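Local coordinates for protein botulinum neurotoxin type G (Clostridium botulinum, PDB 3MPP) that targets nerve cells as the receptor-binding part of a clostridial neurotoxin, attaching the toxin to the cell surface, probably through gangliosides, so that its protease can enter, at residues A3-S8 and A22-G27; N33-G38 and P233-T238. The protein carries 4 engineered substitutions. One frame throughout, in Å; residues are numbered along the deposited sequence.

Contact 1. Residues A3-S8 and A22-G27; sequences AILSLS and ATMNVG
Met24 reaches across to Leu5 and Leu7 with the far end of its side chain, while Ala22 meets Leu5 alone. These are all apolar contacts, and no hydrogen bond joins 3-8 to 22-27. The closest is between Leu7 CD2 and Met24 CE at 3.3 Å, tighter than usual for two methyl groups; Met24 SD stands 3.5 Å from Leu7 CD2, so this one leucine branch meets the thioether end at both atoms. The Leu7 and Met24 side chains meet at a slant, and the bend of Met24 at chi2 (-63°) turns its end toward Leu7. Leu5 runs alongside Met24 in the opposite direction, its CD1 3.9 Å from Met24 CE. The same CD1 rests 3.6 Å from Ala22 CB. With CG anti to the backbone N (chi1 166°), the Leu5 branch is carried out to both partners.

The strands belong to different sheets of the lectin-like beta sandwich that forms the N-terminal half of the receptor-binding domain: 3-10 to one, 23-26 to the outer edge of the other. The Met24 end therefore packs between layers, where Leu5 also touches Ile182 and Leu7 touches Phe184 on strand 181-187.

Backbone bonds hold each strand in its own sheet. Leu5 and Leu7 pair with Ile203 and Phe201, with a classic beta bulge where Ile4 and Leu5 both face Ile203, and Thr23 pairs with His53. Asp16 bridges the segments through its carboxylate, OD1 accepting from Ser6 N and OD2 from Ala22 N.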
loop_
_atom_site.group_PDB
_atom_site.type_symbol
_atom_site.label_atom_id
_atom_site.label_comp_id
_atom_site.label_asym_id
_atom_site.label_seq_id
_atom_site.Cartn_x
_atom_site.Cartn_y
_atom_site.Cartn_z
ATOM N N ALA A 3 15.627 15.273 11.546
ATOM C CA ALA A 3 16.261 14.164 10.844
ATOM C C ALA A 3 17.773 14.348 10.701
ATOM O O ALA A 3 18.235 15.339 10.138
ATOM C CB ALA A 3 15.623 13.966 9.478
ATOM N N ILE A 4 18.526 13.383 11.223
ATOM C CA ILE A 4 19.968 13.295 11.011
ATOM C C ILE A 4 20.285 13.043 9.540
ATOM O O ILE A 4 21.307 13.497 9.022
ATOM C CB ILE A 4 20.568 12.124 11.807
ATOM C CG1 ILE A 4 20.688 12.470 13.289
ATOM C CG2 ILE A 4 21.924 11.738 11.251
ATOM C CD1 ILE A 4 21.337 11.368 14.089
ATOM N N LEU A 5 19.405 12.300 8.876
ATOM C CA LEU A 5 19.621 11.904 7.493
ATOM C C LEU A 5 18.263 11.602 6.871
ATOM O O LEU A 5 17.412 10.976 7.504
ATOM C CB LEU A 5 20.525 10.670 7.431
ATOM C CG LEU A 5 20.612 9.894 6.103
ATOM C CD1 LEU A 5 21.335 10.708 5.037
ATOM C CD2 LEU A 5 21.304 8.557 6.297
ATOM N N SER A 6 18.052 12.067 5.645
ATOM C CA SER A 6 16.815 11.769 4.925
ATOM C C SER A 6 17.111 11.607 3.442
ATOM O O SER A 6 17.650 12.513 2.804
ATOM C CB SER A 6 15.776 12.870 5.140
ATOM O OG SER A 6 16.140 14.062 4.471
ATOM N N LEU A 7 16.772 10.447 2.894
ATOM C CA LEU A 7 17.036 10.193 1.487
ATOM C C LEU A 7 15.874 10.702 0.643
ATOM O O LEU A 7 14.713 10.394 0.907
ATOM C CB LEU A 7 17.278 8.704 1.223
ATOM C CG LEU A 7 18.519 8.088 1.892
ATOM C CD1 LEU A 7 18.787 6.660 1.404
ATOM C CD2 LEU A 7 19.729 8.962 1.654
ATOM N N SER A 8 16.197 11.499 -0.365
ATOM C CA SER A 8 15.204 11.919 -1.338
ATOM C C SER A 8 15.794 11.770 -2.723
ATOM O O SER A 8 16.984 12.005 -2.931
ATOM C CB SER A 8 14.782 13.367 -1.108
ATOM O OG SER A 8 14.234 13.535 0.185
ATOM N N ALA A 22 25.204 14.275 3.774
ATOM C CA ALA A 22 25.628 12.906 3.533
ATOM C C ALA A 22 25.908 12.743 2.042
ATOM O O ALA A 22 25.215 13.325 1.206
ATOM C CB ALA A 22 24.560 11.919 3.995
ATOM N N THR A 23 26.935 11.969 1.710
ATOM C CA THR A 23 27.276 11.727 0.312
ATOM C C THR A 23 26.769 10.349 -0.118
ATOM O O THR A 23 26.947 9.373 0.605
ATOM C CB THR A 23 28.795 11.817 0.089
ATOM O OG1 THR A 23 29.446 10.765 0.807
ATOM C CG2 THR A 23 29.332 13.168 0.576
ATOM N N MET A 24 26.142 10.274 -1.290
ATOM C CA MET A 24 25.508 9.036 -1.743
ATOM C C MET A 24 26.261 8.331 -2.869
ATOM O O MET A 24 26.588 8.935 -3.886
ATOM C CB MET A 24 24.075 9.316 -2.220
ATOM C CG MET A 24 23.228 10.113 -1.242
ATOM S SD MET A 24 22.993 9.212 0.294
ATOM C CE MET A 24 22.648 10.563 1.416
ATOM N N ASN A 25 26.531 7.045 -2.686
ATOM C CA ASN A 25 27.092 6.214 -3.751
ATOM C C ASN A 25 26.043 5.188 -4.188
ATOM O O ASN A 25 25.512 4.446 -3.354
ATOM C CB ASN A 25 28.366 5.516 -3.276
ATOM C CG ASN A 25 29.258 5.068 -4.424
ATOM O OD1 ASN A 25 28.780 4.598 -5.456
ATOM N ND2 ASN A 25 30.568 5.213 -4.244
ATOM N N VAL A 26 25.740 5.152 -5.485
ATOM C CA VAL A 26 24.663 4.307 -6.010
ATOM C C VAL A 26 25.149 3.347 -7.086
ATOM O O VAL A 26 25.716 3.770 -8.099
ATOM C CB VAL A 26 23.531 5.157 -6.618
ATOM C CG1 VAL A 26 22.388 4.273 -7.084
ATOM C CG2 VAL A 26 23.033 6.198 -5.616
ATOM N N GLY A 27 24.917 2.054 -6.867
ATOM C CA GLY A 27 25.303 1.041 -7.827
ATOM C C GLY A 27 24.503 1.172 -9.102
ATOM O O GLY A 27 23.528 1.916 -9.154
#

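Contact 2. Residues N33-G38 and P233-T238; sequences NDIGNG and PLRYDT
Ile35 meets Pro233 and Arg235 with two different arms, divided by its first torsion. At chi1 -60°, CG1 lies beside the backbone N and CG2 points away from it, anti, so that CG2 goes to the proline and the CG1-CD1 arm to the arginine. Arg235, from the same loop as the proline, reaches over with a chain extended from CG to NE, which brings its guanidinium up to the isoleucine.

Ile35 CG2 sits across one bond of the pyrrolidine ring, 3.4 Å from Pro233 CG and likewise 3.4 Å from Pro233 CD. Both spacings are below ordinary van der Waals distance, so the methyl is pressed firmly against the ring. At the arginine, Ile35 CG1 lies 3.7 Å from Arg235 NH2, at the edge of the guanidinium and near its plane, and Ile35 CD1 follows at 3.9 Å from the same nitrogen. This is van der Waals contact with a polar rim, and no hydrogen bond spans the two segments. Asp34 OD1 is 6.4 Å from Arg235 NH2, too far for a salt bridge, though their opposite charges may still attract weakly.

The backbone beneath Ile35 is steadied by an Asx turn: Ile35 N donates to Asn33 OD1 over 3.1 Å. The bond is moderately straight at 153°, and the donor is tilted from the plane of the Asn33 side-chain carbonyl. On the other segment, Ile301 packs against both Pro233 and Arg235, and Arg235 N bonds to Tyr240 OH.

Segment 33-38 is the turn linking strands 30-33 and 39-43. The loop 233-238 leads into strand 239-244. Their small surface contact lies at the junction of the lectin-like and beta-trefoil subdomains that make up the receptor-binding domain of clostridial neurotoxins.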
loop_
_atom_site.group_PDB
_atom_site.type_symbol
_atom_site.label_atom_id
_atom_site.label_comp_id
_atom_site.label_asym_id
_atom_site.label_seq_id
_atom_site.Cartn_x
_atom_site.Cartn_y
_atom_site.Cartn_z
ATOM N N ASN A 33 12.252 5.641 -9.035
ATOM C CA ASN A 33 11.198 6.421 -9.664
ATOM C C ASN A 33 11.009 7.702 -8.867
ATOM O O ASN A 33 11.457 7.792 -7.723
ATOM C CB ASN A 33 9.899 5.618 -9.807
ATOM C CG ASN A 33 9.251 5.298 -8.480
ATOM O OD1 ASN A 33 9.099 6.164 -7.625
ATOM N ND2 ASN A 33 8.856 4.041 -8.306
ATOM N N ASP A 34 10.371 8.699 -9.470
ATOM C CA ASP A 34 10.199 9.987 -8.809
ATOM C C ASP A 34 8.823 10.179 -8.164
ATOM O O ASP A 34 8.381 11.312 -7.971
ATOM C CB ASP A 34 10.484 11.130 -9.792
ATOM C CG ASP A 34 9.807 10.927 -11.142
ATOM O OD1 ASP A 34 8.656 10.440 -11.175
ATOM O OD2 ASP A 34 10.425 11.260 -12.176
ATOM N N ILE A 35 8.142 9.085 -7.832
ATOM C CA ILE A 35 6.870 9.189 -7.116
ATOM C C ILE A 35 7.145 9.713 -5.715
ATOM O O ILE A 35 8.009 9.191 -5.025
ATOM C CB ILE A 35 6.171 7.828 -6.991
ATOM C CG1 ILE A 35 5.873 7.249 -8.380
ATOM C CG2 ILE A 35 4.895 7.969 -6.159
ATOM C CD1 ILE A 35 5.433 5.774 -8.354
ATOM N N GLY A 36 6.424 10.743 -5.285
ATOM C CA GLY A 36 6.725 11.332 -3.994
ATOM C C GLY A 36 8.135 11.899 -4.041
ATOM O O GLY A 36 8.409 12.779 -4.843
ATOM N N ASN A 37 9.051 11.396 -3.226
ATOM C CA ASN A 37 10.397 11.955 -3.289
ATOM C C ASN A 37 11.604 11.091 -2.935
ATOM O O ASN A 37 12.398 11.504 -2.097
ATOM C CB ASN A 37 10.459 13.221 -2.430
ATOM C CG ASN A 37 10.320 12.921 -0.952
ATOM O OD1 ASN A 37 10.843 13.647 -0.105
ATOM N ND2 ASN A 37 9.622 11.837 -0.634
ATOM N N GLY A 38 11.787 9.919 -3.536
ATOM C CA GLY A 38 10.836 9.221 -4.379
ATOM C C GLY A 38 10.901 7.765 -3.901
ATOM O O GLY A 38 10.701 7.506 -2.719
ATOM N N PRO A 233 0.426 6.005 -6.184
ATOM C CA PRO A 233 -0.593 6.915 -6.727
ATOM C C PRO A 233 -1.560 6.234 -7.705
ATOM O O PRO A 233 -1.170 5.411 -8.534
ATOM C CB PRO A 233 0.236 7.968 -7.462
ATOM C CG PRO A 233 1.549 8.002 -6.672
ATOM C CD PRO A 233 1.792 6.556 -6.289
ATOM N N LEU A 234 -2.830 6.597 -7.586
ATOM C CA LEU A 234 -3.865 6.135 -8.497
ATOM C C LEU A 234 -3.692 6.854 -9.839
ATOM O O LEU A 234 -3.434 8.050 -9.858
ATOM C CB LEU A 234 -5.234 6.478 -7.906
ATOM C CG LEU A 234 -6.460 5.808 -8.525
ATOM C CD1 LEU A 234 -6.410 4.283 -8.374
ATOM C CD2 LEU A 234 -7.724 6.383 -7.890
ATOM N N ARG A 235 -3.870 6.141 -10.949
ATOM C CA ARG A 235 -3.640 6.735 -12.272
ATOM C C ARG A 235 -4.767 6.553 -13.288
ATOM O O ARG A 235 -5.526 5.588 -13.233
ATOM C CB ARG A 235 -2.327 6.204 -12.858
ATOM C CG ARG A 235 -1.126 6.659 -12.028
ATOM C CD ARG A 235 0.225 6.271 -12.581
ATOM N NE ARG A 235 1.250 6.525 -11.565
ATOM C CZ ARG A 235 2.041 7.594 -11.541
ATOM N NH1 ARG A 235 1.955 8.513 -12.494
ATOM N NH2 ARG A 235 2.933 7.735 -10.572
ATOM N N TYR A 236 -4.841 7.484 -14.234
ATOM C CA TYR A 236 -5.745 7.373 -15.369
ATOM C C TYR A 236 -5.204 6.349 -16.354
ATOM O O TYR A 236 -4.026 6.025 -16.325
ATOM C CB TYR A 236 -5.860 8.717 -16.079
ATOM C CG TYR A 236 -6.623 9.748 -15.298
ATOM C CD1 TYR A 236 -8.012 9.695 -15.235
ATOM C CD2 TYR A 236 -5.961 10.774 -14.620
ATOM C CE1 TYR A 236 -8.729 10.629 -14.515
ATOM C CE2 TYR A 236 -6.676 11.725 -13.890
ATOM C CZ TYR A 236 -8.075 11.636 -13.849
ATOM O OH TYR A 236 -8.831 12.557 -13.153
ATOM N N ASP A 237 -6.068 5.853 -17.231
ATOM C CA ASP A 237 -5.635 5.025 -18.348
ATOM C C ASP A 237 -4.896 3.765 -17.908
ATOM O O ASP A 237 -4.030 3.262 -18.627
ATOM C CB ASP A 237 -4.756 5.846 -19.310
ATOM C CG ASP A 237 -5.486 7.053 -19.895
ATOM O OD1 ASP A 237 -6.737 7.100 -19.850
ATOM O OD2 ASP A 237 -4.802 7.958 -20.409
ATOM N N THR A 238 -5.252 3.243 -16.739
ATOM C CA THR A 238 -4.588 2.071 -16.175
ATOM C C THR A 238 -5.628 1.021 -15.785
ATOM O O THR A 238 -6.631 1.341 -15.134
ATOM C CB THR A 238 -3.799 2.479 -14.910
ATOM O OG1 THR A 238 -2.838 3.479 -15.265
ATOM C CG2 THR A 238 -3.102 1.264 -14.234
#

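In the fold
Contact 1 closes before contact 2 opens along the chain, and their centres are 22 Å apart. Contact 1 lies wholly in the N-terminal subdomain, between its two sheets; contact 2 joins that subdomain to the C-terminal one, its two segments 195 residues apart at their closest ends. Strands 3-10 and 39-43 both pair with strand 195-204, and 30-33 joins the same sheet through 39-43. The two contacts also touch directly, Ser8 CB lying 3.2 Å from Asn37 O, although Asn37 is poorly ordered. The inner packing of the sandwich is thus followed, at one end of strand 3-10, by the loop that meets the trefoil; both contacts lie away from the inferred ganglioside-binding motif.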